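Uncharacterized protein (Bacteroides eggerthii, PDB 4FTD) is of unknown function but carries a six-bladed beta-propeller beside an immunoglobulin-like part and may act in carbohydrate metabolism. Local coordinates at residues T138-Y143 against Y192-L197; H201-S206 against A249-D254; N258-F263 against K273-G278. All coordinates share one frame; numbering follows the deposited sequence.

Contact 1: T138-Y143 against Y192-L197; sequences TRCASY and YNMGAL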
# COMPACT_ATOMS: atom_id res chain seq x y z
N THR A 138 19.79 -6.15 13.15
CA THR A 138 18.80 -5.13 12.78
C THR A 138 17.54 -5.88 12.41
O THR A 138 17.54 -6.68 11.49
CB THR A 138 19.24 -4.31 11.52
OG1 THR A 138 20.45 -3.62 11.78
CG2 THR A 138 18.14 -3.32 11.11
N ARG A 139 16.47 -5.63 13.15
CA ARG A 139 15.18 -6.35 12.98
C ARG A 139 14.02 -5.45 12.65
O ARG A 139 12.87 -5.88 12.52
CB ARG A 139 14.88 -7.13 14.25
CG ARG A 139 15.95 -8.14 14.54
CD ARG A 139 15.62 -9.04 15.72
NE ARG A 139 16.79 -9.90 15.96
CZ ARG A 139 16.81 -10.91 16.82
NH1 ARG A 139 15.74 -11.23 17.50
NH2 ARG A 139 17.91 -11.61 17.02
N CYS A 140 14.30 -4.17 12.43
CA CYS A 140 13.27 -3.22 12.17
C CYS A 140 13.74 -2.01 11.39
O CYS A 140 14.79 -1.46 11.67
CB CYS A 140 12.73 -2.70 13.48
SG CYS A 140 11.20 -1.71 13.44
N ALA A 141 12.90 -1.59 10.46
CA ALA A 141 13.03 -0.36 9.71
C ALA A 141 11.64 0.22 9.51
O ALA A 141 10.64 -0.50 9.53
CB ALA A 141 13.76 -0.63 8.34
N SER A 142 11.55 1.54 9.38
CA SER A 142 10.31 2.24 9.21
C SER A 142 10.54 3.41 8.20
O SER A 142 11.67 3.78 7.94
CB SER A 142 9.80 2.75 10.57
OG SER A 142 8.56 3.45 10.47
N TYR A 143 9.47 3.91 7.62
CA TYR A 143 9.52 4.90 6.53
C TYR A 143 8.35 5.85 6.64
O TYR A 143 7.28 5.43 7.00
CB TYR A 143 9.49 4.17 5.21
CG TYR A 143 9.05 4.94 3.97
CD1 TYR A 143 7.70 4.95 3.57
CD2 TYR A 143 9.97 5.56 3.14
CE1 TYR A 143 7.29 5.59 2.43
CE2 TYR A 143 9.55 6.19 1.95
CZ TYR A 143 8.21 6.20 1.62
OH TYR A 143 7.77 6.81 0.52
N TYR A 192 17.69 -1.54 22.22
CA TYR A 192 16.64 -1.22 21.26
C TYR A 192 16.50 -2.41 20.29
O TYR A 192 17.43 -3.19 20.09
CB TYR A 192 16.85 0.10 20.55
CG TYR A 192 18.30 0.45 20.38
CD1 TYR A 192 19.05 -0.16 19.38
CD2 TYR A 192 18.93 1.34 21.23
CE1 TYR A 192 20.40 0.08 19.26
CE2 TYR A 192 20.31 1.62 21.11
CZ TYR A 192 21.01 0.98 20.12
OH TYR A 192 22.31 1.18 19.93
N ASN A 193 15.32 -2.49 19.71
CA ASN A 193 14.94 -3.58 18.84
C ASN A 193 13.90 -3.15 17.84
O ASN A 193 14.19 -3.12 16.66
CB ASN A 193 14.47 -4.76 19.66
CG ASN A 193 14.38 -6.06 18.84
OD1 ASN A 193 15.30 -6.36 18.09
ND2 ASN A 193 13.28 -6.83 19.00
N MSE A 194 12.70 -2.74 18.29
CA MSE A 194 11.67 -2.23 17.34
C MSE A 194 11.67 -0.71 17.39
O MSE A 194 12.22 -0.12 18.29
CB MSE A 194 10.28 -2.72 17.74
CG MSE A 194 10.14 -4.20 17.67
SE MSE A 194 10.24 -4.84 15.76
CE MSE A 194 11.93 -5.87 15.72
N GLY A 195 11.04 -0.08 16.41
CA GLY A 195 10.83 1.37 16.48
C GLY A 195 9.94 1.78 15.32
O GLY A 195 9.53 0.94 14.52
N ALA A 196 9.76 3.08 15.16
CA ALA A 196 8.87 3.59 14.14
C ALA A 196 9.16 5.09 13.96
O ALA A 196 9.54 5.80 14.90
CB ALA A 196 7.40 3.36 14.55
N LEU A 197 8.88 5.54 12.75
CA LEU A 197 8.78 6.94 12.38
C LEU A 197 7.28 7.29 12.30
O LEU A 197 6.52 6.67 11.58
CB LEU A 197 9.40 7.15 11.02
CG LEU A 197 10.88 7.32 10.86
CD1 LEU A 197 11.27 7.31 9.35
CD2 LEU A 197 11.30 8.63 11.52
O HOH W 1 16.48 -3.98 15.45
O HOH W 2 12.97 -9.66 17.85
O HOH W 3 5.48 3.98 11.10

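Contact 2: H201-S206 against A249-D254; sequences HVYLSS and ASYNID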
# COMPACT_ATOMS: atom_id res chain seq x y z
N HIS A 201 8.44 12.08 14.23
CA HIS A 201 9.17 11.71 15.43
C HIS A 201 9.70 10.29 15.31
O HIS A 201 9.13 9.48 14.59
CB HIS A 201 8.23 11.74 16.64
CG HIS A 201 7.41 12.98 16.72
ND1 HIS A 201 7.97 14.25 16.68
CD2 HIS A 201 6.08 13.16 16.78
CE1 HIS A 201 7.00 15.15 16.72
NE2 HIS A 201 5.85 14.51 16.81
N VAL A 202 10.74 9.98 16.07
CA VAL A 202 11.24 8.63 16.17
C VAL A 202 10.87 8.04 17.54
O VAL A 202 10.96 8.70 18.58
CB VAL A 202 12.76 8.58 15.99
CG1 VAL A 202 13.24 7.13 16.11
CG2 VAL A 202 13.12 9.21 14.65
N TYR A 203 10.40 6.79 17.49
CA TYR A 203 10.17 5.99 18.66
C TYR A 203 11.03 4.75 18.57
O TYR A 203 11.05 4.12 17.53
CB TYR A 203 8.74 5.51 18.69
CG TYR A 203 7.71 6.60 18.91
CD1 TYR A 203 7.27 7.40 17.84
CD2 TYR A 203 7.21 6.85 20.16
CE1 TYR A 203 6.34 8.43 18.05
CE2 TYR A 203 6.27 7.84 20.36
CZ TYR A 203 5.84 8.61 19.30
OH TYR A 203 4.96 9.65 19.51
N LEU A 204 11.69 4.37 19.67
CA LEU A 204 12.34 3.08 19.78
C LEU A 204 11.92 2.40 21.07
O LEU A 204 11.66 3.05 22.05
CB LEU A 204 13.87 3.21 19.76
CG LEU A 204 14.64 3.79 18.56
CD1 LEU A 204 16.12 3.67 18.82
CD2 LEU A 204 14.28 3.09 17.27
N SER A 205 11.95 1.06 21.08
CA SER A 205 11.68 0.30 22.27
C SER A 205 12.77 -0.75 22.50
O SER A 205 13.29 -1.32 21.52
CB SER A 205 10.31 -0.35 22.19
OG SER A 205 10.09 -1.05 20.95
N SER A 206 13.06 -1.03 23.77
CA SER A 206 14.02 -2.05 24.14
C SER A 206 13.41 -3.45 23.97
O SER A 206 12.20 -3.57 23.65
CB SER A 206 14.50 -1.83 25.59
OG SER A 206 13.55 -2.16 26.56
N ALA A 249 6.51 -4.96 17.63
CA ALA A 249 5.81 -3.79 18.09
C ALA A 249 4.90 -3.28 17.00
O ALA A 249 5.26 -3.30 15.82
CB ALA A 249 6.77 -2.71 18.52
N SER A 250 3.69 -2.89 17.39
CA SER A 250 2.78 -2.19 16.44
C SER A 250 2.40 -0.83 17.03
O SER A 250 1.62 -0.73 17.96
CB SER A 250 1.57 -3.03 16.12
OG SER A 250 1.91 -4.36 15.84
N TYR A 251 3.11 0.20 16.57
CA TYR A 251 2.89 1.55 17.00
C TYR A 251 1.71 2.13 16.20
O TYR A 251 1.80 2.24 14.99
CB TYR A 251 4.15 2.37 16.76
CG TYR A 251 5.35 2.01 17.60
CD1 TYR A 251 6.23 0.93 17.25
CD2 TYR A 251 5.68 2.80 18.72
CE1 TYR A 251 7.35 0.66 18.07
CE2 TYR A 251 6.80 2.53 19.51
CZ TYR A 251 7.64 1.50 19.20
OH TYR A 251 8.75 1.31 20.04
N ASN A 252 0.63 2.46 16.90
CA ASN A 252 -0.58 3.06 16.32
C ASN A 252 -0.77 4.44 16.96
O ASN A 252 -1.35 4.55 18.00
CB ASN A 252 -1.78 2.16 16.62
CG ASN A 252 -1.71 0.84 15.91
OD1 ASN A 252 -2.06 0.75 14.74
ND2 ASN A 252 -1.19 -0.17 16.59
N ILE A 253 -0.21 5.48 16.38
CA ILE A 253 -0.26 6.79 16.97
C ILE A 253 -0.77 7.73 15.89
O ILE A 253 -0.18 7.82 14.82
CB ILE A 253 1.09 7.22 17.52
CG1 ILE A 253 1.61 6.22 18.55
CG2 ILE A 253 1.02 8.63 18.05
CD1 ILE A 253 3.08 6.44 18.92
N ASP A 254 -1.86 8.41 16.18
CA ASP A 254 -2.56 9.28 15.22
C ASP A 254 -1.90 10.66 15.13
O ASP A 254 -0.88 10.91 15.77
CB ASP A 254 -4.06 9.33 15.52
CG ASP A 254 -4.42 10.13 16.76
OD1 ASP A 254 -3.64 10.96 17.28
OD2 ASP A 254 -5.55 9.88 17.22

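Contact 3: N258-F263 against K273-G278; sequences NGFIFF and KVPISG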
# COMPACT_ATOMS: atom_id res chain seq x y z
N ASN A 258 -2.03 10.35 19.73
CA ASN A 258 -2.88 9.46 20.52
C ASN A 258 -3.04 8.10 19.90
O ASN A 258 -3.29 7.99 18.70
CB ASN A 258 -4.26 10.07 20.67
CG ASN A 258 -4.23 11.37 21.41
OD1 ASN A 258 -3.37 11.59 22.27
ND2 ASN A 258 -5.12 12.27 21.06
N GLY A 259 -2.96 7.08 20.75
CA GLY A 259 -3.25 5.72 20.33
C GLY A 259 -2.69 4.69 21.29
O GLY A 259 -2.69 4.87 22.51
N PHE A 260 -2.21 3.60 20.72
CA PHE A 260 -1.75 2.43 21.49
C PHE A 260 -0.54 1.82 20.80
O PHE A 260 -0.48 1.79 19.58
CB PHE A 260 -2.80 1.35 21.48
CG PHE A 260 -4.06 1.74 22.16
CD1 PHE A 260 -4.07 1.90 23.54
CD2 PHE A 260 -5.23 1.98 21.43
CE1 PHE A 260 -5.26 2.27 24.20
CE2 PHE A 260 -6.41 2.36 22.08
CZ PHE A 260 -6.42 2.51 23.47
N ILE A 261 0.37 1.28 21.58
CA ILE A 261 1.43 0.46 21.06
C ILE A 261 1.11 -0.99 21.55
O ILE A 261 0.91 -1.25 22.75
CB ILE A 261 2.80 0.90 21.53
CG1 ILE A 261 2.98 2.41 21.33
CG2 ILE A 261 3.88 0.07 20.77
CD1 ILE A 261 4.07 3.08 22.16
N PHE A 262 1.11 -1.93 20.63
CA PHE A 262 0.87 -3.33 20.95
C PHE A 262 2.21 -4.07 20.93
O PHE A 262 2.90 -4.05 19.90
CB PHE A 262 -0.05 -3.97 19.94
CG PHE A 262 -1.48 -3.44 19.98
CD1 PHE A 262 -1.86 -2.37 19.17
CD2 PHE A 262 -2.44 -4.07 20.74
CE1 PHE A 262 -3.16 -1.93 19.17
CE2 PHE A 262 -3.74 -3.58 20.78
CZ PHE A 262 -4.09 -2.52 19.98
N PHE A 263 2.49 -4.82 21.99
CA PHE A 263 3.73 -5.57 22.12
C PHE A 263 3.41 -7.01 22.45
O PHE A 263 2.97 -7.32 23.57
CB PHE A 263 4.60 -5.03 23.22
CG PHE A 263 5.12 -3.63 23.01
CD1 PHE A 263 6.16 -3.37 22.13
CD2 PHE A 263 4.63 -2.59 23.78
CE1 PHE A 263 6.71 -2.09 22.06
CE2 PHE A 263 5.16 -1.35 23.74
CZ PHE A 263 6.21 -1.09 22.89
N LYS A 273 -1.08 -3.92 25.54
CA LYS A 273 -1.64 -2.75 24.86
C LYS A 273 -1.27 -1.51 25.69
O LYS A 273 -1.84 -1.27 26.74
CB LYS A 273 -3.17 -2.86 24.72
CG LYS A 273 -3.76 -1.65 24.01
CD LYS A 273 -5.19 -1.83 23.56
CE LYS A 273 -6.17 -1.64 24.70
NZ LYS A 273 -7.45 -1.16 24.16
N VAL A 274 -0.34 -0.71 25.20
CA VAL A 274 0.24 0.43 25.95
C VAL A 274 -0.34 1.75 25.43
O VAL A 274 -0.08 2.11 24.30
CB VAL A 274 1.75 0.42 25.81
CG1 VAL A 274 2.40 1.57 26.59
CG2 VAL A 274 2.32 -0.92 26.31
N PRO A 275 -1.15 2.46 26.24
CA PRO A 275 -1.72 3.70 25.69
C PRO A 275 -0.73 4.86 25.66
O PRO A 275 0.11 4.96 26.55
CB PRO A 275 -2.87 4.06 26.65
CG PRO A 275 -3.06 2.82 27.49
CD PRO A 275 -1.70 2.16 27.57
N ILE A 276 -0.86 5.70 24.64
CA ILE A 276 -0.01 6.86 24.47
C ILE A 276 -0.92 8.03 24.09
O ILE A 276 -1.87 7.84 23.35
CB ILE A 276 1.15 6.59 23.46
CG1 ILE A 276 2.09 7.80 23.37
CG2 ILE A 276 0.64 6.31 22.09
CD1 ILE A 276 3.50 7.46 22.93
N SER A 277 -0.65 9.20 24.65
CA SER A 277 -1.35 10.43 24.34
C SER A 277 -0.38 11.60 24.27
O SER A 277 0.68 11.59 24.89
CB SER A 277 -2.43 10.76 25.40
OG SER A 277 -1.81 10.84 26.67
N GLY A 278 -0.77 12.59 23.49
CA GLY A 278 0.03 13.78 23.28
C GLY A 278 1.43 13.45 22.81
O GLY A 278 2.36 14.13 23.17

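Contact 1: T138-Y143 against Y192-L197
Arg139 meets Asn193 and Met194 where two strands run side by side in nearly the same direction, 8° apart. The long aliphatic arm of the arginine is what touches: its CD lies 3.6 Å from Asn193 OD1, while the guanidinium and amide planes stand 69° apart. The polar ends are linked indirectly, by a water that accepts from Arg139 NH1, in the guanidinium plane, and from Asn193 ND2. Arg139 NE is held by Asn136 O, and Asn193 ND2 by Gly246 O. A second water joins the backbones, 2.8 Å from Arg139 N and 2.7 Å from Asn193 O. The chain of Met194, a selenomethionine, bends at chi2 and chi3, which brings its CE back to 3.5 Å from Arg139 CB. Next, Cys140 turns SG away from its own backbone N (chi1 -169°) and reaches the extended backbone of Gly195, whose N gives SG a weak hydrogen bond of 3.4 Å. Ser142 makes the firmer grip: its OG accepts an almost straight bond from Leu197 N at 3.1 Å. The same hydroxyl accepts a hydrogen bond from a water that also donates to Leu197 O, and it is hydrogen-bonded to Asp415, which holds Tyr143 N as well. Leu197 CD1 closes this end, 4.1 Å from Tyr143 CA. Small polar side chains suit the narrow gap because they can stand in for a neighbouring strand's backbone: the two strands are joined through sulfur, hydroxyl and water, without the direct backbone pairing that would merge their sheets.

Contact 2: H201-S206 against A249-D254
Tyr251 reaches from strand 250-253 across to strand 201-206, where it touches Tyr203 and Ser205. From its CB, which heads toward the other strand, the torsion sets CG anti to the carbonyl carbon (chi1 -67°) and the ring stretches across the gap. CD2 is the first ring atom to draw near, 4.1 Å from Tyr203 CB. CE2 then presses on the same methylene at 3.6 Å. CZ lies between Tyr203 CB and Ser205 OG, and at the tip OH is hydrogen-bonded to Ser205 OG, 2.9 Å away and close to the plane of the tyrosine ring. A serine fits here because it is small enough to admit the phenol and gives this buried hydroxyl a polar mate. The two tyrosine rings meet obliquely, their planes at 46°. Ile253, pointing against Tyr203 from the other strand, puts CD1 over one face of the Tyr203 ring, off-centre, 3.5 Å from CZ; this is a CH-pi contact, and the slim end of an isoleucine is well shaped for it. The phenol end of Tyr203 reaches on to His279 O, so both tyrosines pair apolar flanks with satisfied hydroxyls. Strand 201-207 is second in its four-stranded sheet and strand 250-253 first in the next: such face-to-face packing, with strands 10.0 Å apart at closest approach, is the join between consecutive blades of a beta-propeller.

Contact 3: N258-F263 against K273-G278
The antiparallel beta hairpin of strands 259-264 and 270-277 brings Phe260 against Lys273 and Pro275. Four backbone bonds tie it: Gly259 exchanges two with Ile276 and Ile261 two with Val274, the shortest being Val274 N to Ile261 O at 2.8 Å. Glycine suits position 259, since at its backbone angles any side chain would collide with the carbonyl oxygen of Asn258. At the open end Asn258 OD1 accepts from Gly278 N at 3.0 Å. These are the two middle strands of a four-stranded propeller blade. On one side Lys273 runs between two rings: its CD lies 3.6 Å from Phe262 CE2, and also over the face of Phe260. A bend at chi3 (79°) carries NZ over that same face, 4.2 Å from the ring centroid, in a cation-pi contact, while Glu325 forms a salt bridge with the ammonium. Pro275 CB meets Phe260 CE1 at 3.9 Å. With an alanine here instead of Phe260, Lys273 would probably lose its cation-pi partner and one of its two ring walls, and a flank of Pro275 would be uncovered. On the other side, Val274 CG2 meets the edge of the Phe263 ring in its plane at 3.8 Å.

How the contacts relate
The contacts follow one another along the chain and step through three successive four-stranded sheets of the propeller. Contact 1 joins the first strands of two of them, 138-143 and 190-198. Contact 2, centred about 9 Å away, starts from strand 201-207, the antiparallel neighbour of 190-198, and crosses to the first strand of the next sheet. Strand 250-253 in turn pairs with 259-264, so contact 3, whose centre is about 8 Å from that of contact 2, lies within this last sheet. Contacts 1 and 3 do not touch, their centres being about 17 Å apart. Two blade-to-blade joins are thus followed by a pairing inside the third sheet, with strand pairing 190-198/201-207 linking the joins.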